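Local structure of histone-lysine N-methyltransferase family member SUVH9 (Arabidopsis thaliana, 4NJ5) at residues L282-P288 with E389-A394. The protein probably binds methylated DNA and recruits RNA polymerase V to chromatin in RNA-directed DNA methylation, although it lacks histone methyltransferase activity. Residues are numbered along the deposited sequence; the frame is centred on the assembly and turned at random.
Sequences LAQTSFP and EYAGVA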
ATOM      1  N   LEU A 282      -5.186  -1.874  25.131  1.00 26.06           N
ATOM      2  CA  LEU A 282      -6.481  -1.222  25.008  1.00 24.86           C
ATOM      3  C   LEU A 282      -6.789  -0.981  23.535  1.00 26.22           C
ATOM      4  O   LEU A 282      -6.147  -0.154  22.888  1.00 29.12           O
ATOM      5  CB  LEU A 282      -6.476   0.098  25.778  1.00 20.73           C
ATOM      6  CG  LEU A 282      -7.763   0.918  25.717  1.00 21.12           C
ATOM      7  CD1 LEU A 282      -8.940   0.135  26.295  1.00 20.64           C
ATOM      8  CD2 LEU A 282      -7.588   2.250  26.432  1.00 23.25           C
ATOM      9  N   ALA A 283      -7.774  -1.702  23.010  1.00 28.94           N
ATOM     10  CA  ALA A 283      -8.010  -1.740  21.569  1.00 28.10           C
ATOM     11  C   ALA A 283      -8.687  -0.482  21.033  1.00 26.10           C
ATOM     12  O   ALA A 283      -8.526  -0.133  19.865  1.00 28.50           O
ATOM     13  CB  ALA A 283      -8.810  -2.979  21.192  1.00 18.67           C
ATOM     14  N   GLN A 284      -9.449   0.190  21.886  1.00 18.18           N
ATOM     15  CA  GLN A 284     -10.139   1.410  21.489  1.00 18.68           C
ATOM     16  C   GLN A 284      -9.891   2.499  22.523  1.00 18.58           C
ATOM     17  O   GLN A 284      -9.793   2.213  23.713  1.00 19.81           O
ATOM     18  CB  GLN A 284     -11.642   1.160  21.354  1.00 25.21           C
ATOM     19  CG  GLN A 284     -12.014   0.072  20.362  1.00 30.90           C
ATOM     20  CD  GLN A 284     -13.506   0.019  20.105  1.00 40.35           C
ATOM     21  OE1 GLN A 284     -14.075   0.927  19.496  1.00 42.81           O
ATOM     22  NE2 GLN A 284     -14.152  -1.040  20.580  1.00 42.02           N
ATOM     23  N   THR A 285      -9.791   3.742  22.065  1.00 18.28           N
ATOM     24  CA  THR A 285      -9.554   4.870  22.959  1.00 18.33           C
ATOM     25  C   THR A 285     -10.623   4.965  24.045  1.00 21.52           C
ATOM     26  O   THR A 285     -11.816   4.848  23.768  1.00 23.25           O
ATOM     27  CB  THR A 285      -9.478   6.202  22.182  1.00 17.72           C
ATOM     28  OG1 THR A 285      -8.168   6.351  21.623  1.00 17.74           O
ATOM     29  CG2 THR A 285      -9.762   7.390  23.099  1.00 18.37           C
ATOM     30  N   SER A 286     -10.180   5.155  25.283  1.00 23.31           N
ATOM     31  CA  SER A 286     -11.100   5.328  26.399  1.00 23.35           C
ATOM     32  C   SER A 286     -11.356   6.807  26.679  1.00 23.18           C
ATOM     33  O   SER A 286     -10.450   7.550  27.059  1.00 22.68           O
ATOM     34  CB  SER A 286     -10.569   4.633  27.650  1.00 21.28           C
ATOM     35  OG  SER A 286     -11.380   4.935  28.771  1.00 24.95           O
ATOM     36  N   PHE A 287     -12.598   7.228  26.476  1.00 21.44           N
ATOM     37  CA  PHE A 287     -12.997   8.599  26.744  1.00 21.92           C
ATOM     38  C   PHE A 287     -13.420   8.723  28.205  1.00 23.03           C
ATOM     39  O   PHE A 287     -13.801   7.728  28.820  1.00 23.59           O
ATOM     40  CB  PHE A 287     -14.108   9.022  25.777  1.00 22.15           C
ATOM     41  CG  PHE A 287     -13.647   9.130  24.347  1.00 21.24           C
ATOM     42  CD1 PHE A 287     -12.831  10.177  23.950  1.00 20.79           C
ATOM     43  CD2 PHE A 287     -14.017   8.179  23.404  1.00 21.00           C
ATOM     44  CE1 PHE A 287     -12.393  10.279  22.640  1.00 20.10           C
ATOM     45  CE2 PHE A 287     -13.582   8.277  22.084  1.00 20.27           C
ATOM     46  CZ  PHE A 287     -12.771   9.327  21.704  1.00 19.81           C
ATOM     47  N   PRO A 288     -13.318   9.934  28.778  1.00 28.42           N
ATOM     48  CA  PRO A 288     -13.630  10.134  30.198  1.00 30.63           C
ATOM     49  C   PRO A 288     -15.039   9.686  30.556  1.00 35.70           C
ATOM     50  O   PRO A 288     -15.981  10.014  29.836  1.00 39.68           O
ATOM     51  CB  PRO A 288     -13.487  11.653  30.385  1.00 26.02           C
ATOM     52  CG  PRO A 288     -13.472  12.230  29.012  1.00 24.25           C
ATOM     53  CD  PRO A 288     -12.858  11.181  28.145  1.00 26.02           C
ATOM     54  N   GLU A 389      -6.974   2.023  14.813  1.00 17.55           N
ATOM     55  CA  GLU A 389      -7.144   3.224  15.612  1.00 15.98           C
ATOM     56  C   GLU A 389      -5.829   3.519  16.328  1.00 18.61           C
ATOM     57  O   GLU A 389      -5.010   2.619  16.529  1.00 16.36           O
ATOM     58  CB  GLU A 389      -8.271   3.003  16.633  1.00 19.09           C
ATOM     59  CG  GLU A 389      -8.652   4.222  17.464  1.00 19.52           C
ATOM     60  CD  GLU A 389      -9.884   3.986  18.332  1.00 22.65           C
ATOM     61  OE1 GLU A 389     -10.584   2.974  18.111  1.00 21.14           O
ATOM     62  OE2 GLU A 389     -10.154   4.812  19.235  1.00 20.36           O
ATOM     63  N   TYR A 390      -5.616   4.782  16.683  1.00 23.52           N
ATOM     64  CA  TYR A 390      -4.547   5.149  17.607  1.00 23.20           C
ATOM     65  C   TYR A 390      -5.166   5.251  18.999  1.00 21.00           C
ATOM     66  O   TYR A 390      -5.719   6.288  19.361  1.00 20.22           O
ATOM     67  CB  TYR A 390      -3.899   6.479  17.202  1.00 19.02           C
ATOM     68  CG  TYR A 390      -2.749   6.879  18.098  1.00 18.97           C
ATOM     69  CD1 TYR A 390      -2.962   7.646  19.238  1.00 19.42           C
ATOM     70  CD2 TYR A 390      -1.449   6.477  17.812  1.00 19.85           C
ATOM     71  CE1 TYR A 390      -1.913   8.004  20.068  1.00 23.10           C
ATOM     72  CE2 TYR A 390      -0.394   6.827  18.634  1.00 18.79           C
ATOM     73  CZ  TYR A 390      -0.632   7.591  19.763  1.00 24.79           C
ATOM     74  OH  TYR A 390       0.416   7.948  20.585  1.00 27.97           O
ATOM     75  N   ALA A 391      -5.080   4.173  19.774  1.00 17.76           N
ATOM     76  CA  ALA A 391      -5.835   4.064  21.025  1.00 21.19           C
ATOM     77  C   ALA A 391      -5.049   4.402  22.296  1.00 24.27           C
ATOM     78  O   ALA A 391      -4.002   3.817  22.574  1.00 25.47           O
ATOM     79  CB  ALA A 391      -6.471   2.680  21.146  1.00 18.41           C
ATOM     80  N   GLY A 392      -5.581   5.342  23.070  1.00 23.20           N
ATOM     81  CA  GLY A 392      -5.003   5.717  24.346  1.00 20.56           C
ATOM     82  C   GLY A 392      -6.093   6.160  25.300  1.00 21.83           C
ATOM     83  O   GLY A 392      -7.279   5.946  25.037  1.00 24.63           O
ATOM     84  N   VAL A 393      -5.701   6.773  26.411  1.00 22.16           N
ATOM     85  CA  VAL A 393      -6.668   7.282  27.375  1.00 22.99           C
ATOM     86  C   VAL A 393      -6.864   8.782  27.167  1.00 23.22           C
ATOM     87  O   VAL A 393      -5.945   9.567  27.383  1.00 23.68           O
ATOM     88  CB  VAL A 393      -6.220   6.998  28.824  1.00 24.12           C
ATOM     89  CG1 VAL A 393      -7.232   7.550  29.822  1.00 25.11           C
ATOM     90  CG2 VAL A 393      -6.014   5.506  29.030  1.00 24.07           C
ATOM     91  N   ALA A 394      -8.060   9.171  26.738  1.00 23.05           N
ATOM     92  CA  ALA A 394      -8.347  10.570  26.432  1.00 23.35           C
ATOM     93  C   ALA A 394      -8.643  11.390  27.681  1.00 24.68           C
ATOM     94  O   ALA A 394      -9.326  10.928  28.594  1.00 25.28           O
ATOM     95  CB  ALA A 394      -9.499  10.676  25.439  1.00 27.10           C
TER
HETATM   96  O   HOH W   1     -13.387   2.618  17.829  1.00 18.87           O
HETATM   97  O   HOH W   2      -8.703   7.064  18.923  1.00 11.51           O
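The methyl group of Ala394 meets the Phe287 ring obliquely, CB lying 3.7 Å from CD1, while one face of that ring is covered by Thr285 CG2, centred 3.8 Å above its plane. His478 packs against the same ring edge-to-face. A second flat group, the carboxylate of Glu389, receives the backbone N-H of Thr285 from above its plane: N to OE2 is 3.0 Å and the bond is fairly straight. With CG anti to its own backbone N (chi1 -175°) and an extended chain beyond, Glu389 reaches the 282-288 loop, and its OE2 also forms a salt bridge with Arg485 of strand 485-490. The amide of Gln284 stands steeply to this carboxylate, their planes 78° apart, and one water joins Gln284 OE1 to Glu389 OE1. Replacing Glu389 by alanine would probably leave Thr285 N without its acceptor and Arg485 without its acidic partner.

Thr285 turns OG1 back beside its own N (chi1 -81°), where it accepts the N-H of Gly392 at 3.1 Å from N to OG1; a second water lies between OG1, Glu389 OE2 and Tyr390 O. The Ala391 methyl is tucked against the loop backbone, CB 3.3 Å from Leu282 O. Further along, Ser286 N donates to Gly392 O (3.0 Å) and Ser286 O accepts from Ala394 N (2.9 Å), making a single beta bridge between Ser286 and Val393. Arg485 reinforces the join through a hydrogen bond to Thr285 O. Strand 393-395 also pairs with strand 448-450, so the bridge adds a short piece of the pre-SET region beside a small antiparallel ribbon, an interface of the pre-SET region with the SET domain that lies away from the triangular zinc cluster.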